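Side-chain contact in cystathionine gamma-synthase (Xanthomonas oryzae pv. oryzae KACC 10331, PDB 6LD7), which probably makes cystathionine with the help of pyridoxal 5'-phosphate, as a trans-sulfuration enzyme of the methionine biosynthesis pathway: residues Asp382-Ile385 against Asp386-Gly390. The protein carries 1 engineered substitution. Sequence-based numbering, arbitrary orientation.
Sequences DLLI and DLRAG
D382 accepts a hydrogen bond at its backbone O from D386 N, 3.0 Å long, the first i to i+4 bond of this part of helix 380-396. CB of D386 lies against the same D382 O at 3.5 Å. The two carboxylates turn to different partners. That of D382 bonds T18 and T15 of the second subunit, and that of D386 takes the backbone N atoms of R330 and Y331.

L383 O receives L387 N, and CG of L387 sits 3.4 Å from that oxygen. L387 also packs on I273 and L276 of helix 259-277.

L384 O takes R388 N at 2.9 Å, nearly straight at 170°. R388 CG, anti to its own carbonyl carbon (chi1 -73°), lies by the same L384 O. The chain stays extended to NE, and the turn at chi4 (105°) brings the guanidinium alongside L384. NH2 comes to 3.7 Å from L384 CB, and L384 O lies over one guanidinium face, offset toward its rim.

I385 O binds A389 N at 3.0 Å. CG1 of I385 touches NH1 of R388 loosely, at 4.1 Å.

Backbone bonds carry the polar part of this contact. The arginine adds van der Waals packing, while both aspartates tie the helix to its surroundings.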
# COMPACT_ATOMS: atom_id res chain seq x y z
N ASP C 382 15.81 -15.46 -25.07
CA ASP C 382 14.61 -14.75 -25.61
C ASP C 382 14.99 -13.37 -26.09
O ASP C 382 14.54 -12.99 -27.18
CB ASP C 382 13.48 -14.68 -24.59
CG ASP C 382 12.86 -16.02 -24.25
OD1 ASP C 382 12.80 -16.87 -25.19
OD2 ASP C 382 12.45 -16.22 -23.04
N LEU C 383 15.72 -12.60 -25.29
CA LEU C 383 16.14 -11.26 -25.73
C LEU C 383 16.90 -11.36 -27.04
O LEU C 383 16.67 -10.51 -27.90
CB LEU C 383 16.99 -10.57 -24.67
CG LEU C 383 16.27 -10.41 -23.34
CD1 LEU C 383 17.11 -9.58 -22.38
CD2 LEU C 383 14.88 -9.76 -23.55
N LEU C 384 17.76 -12.36 -27.21
CA LEU C 384 18.56 -12.48 -28.48
C LEU C 384 17.67 -12.88 -29.68
O LEU C 384 17.81 -12.30 -30.77
CB LEU C 384 19.66 -13.50 -28.30
CG LEU C 384 20.77 -13.15 -27.32
CD1 LEU C 384 21.64 -14.37 -27.11
CD2 LEU C 384 21.61 -12.02 -27.83
N ILE C 385 16.72 -13.76 -29.49
CA ILE C 385 15.75 -14.12 -30.58
C ILE C 385 14.98 -12.86 -30.99
O ILE C 385 14.91 -12.51 -32.20
CB ILE C 385 14.81 -15.21 -30.05
CG1 ILE C 385 15.55 -16.56 -29.93
CG2 ILE C 385 13.55 -15.29 -30.93
CD1 ILE C 385 14.73 -17.58 -29.11
N ASP C 386 14.51 -12.10 -30.00
CA ASP C 386 13.77 -10.83 -30.28
C ASP C 386 14.65 -9.85 -31.05
O ASP C 386 14.13 -9.29 -32.07
CB ASP C 386 13.26 -10.22 -28.97
CG ASP C 386 11.95 -9.44 -29.07
OD1 ASP C 386 11.10 -9.74 -29.97
OD2 ASP C 386 11.77 -8.53 -28.19
N LEU C 387 15.90 -9.63 -30.65
CA LEU C 387 16.76 -8.66 -31.38
C LEU C 387 17.13 -9.16 -32.79
O LEU C 387 17.15 -8.32 -33.77
CB LEU C 387 18.00 -8.32 -30.58
CG LEU C 387 17.75 -7.61 -29.26
CD1 LEU C 387 19.00 -7.62 -28.42
CD2 LEU C 387 17.26 -6.18 -29.47
N ARG C 388 17.51 -10.43 -32.93
CA ARG C 388 17.72 -10.99 -34.29
C ARG C 388 16.48 -10.75 -35.15
O ARG C 388 16.66 -10.45 -36.30
CB ARG C 388 17.95 -12.50 -34.28
CG ARG C 388 19.33 -12.87 -33.77
CD ARG C 388 19.58 -14.37 -34.05
NE ARG C 388 20.53 -14.64 -33.05
CZ ARG C 388 20.34 -15.30 -31.91
NH1 ARG C 388 19.25 -15.97 -31.61
NH2 ARG C 388 21.35 -15.32 -31.09
N ALA C 389 15.25 -10.97 -34.70
CA ALA C 389 14.09 -10.79 -35.63
C ALA C 389 13.93 -9.28 -35.89
O ALA C 389 13.59 -8.86 -37.03
CB ALA C 389 12.84 -11.48 -35.10
N GLY C 390 14.31 -8.43 -34.95
CA GLY C 390 14.27 -6.98 -35.20
C GLY C 390 15.31 -6.57 -36.27
O GLY C 390 14.98 -5.82 -37.17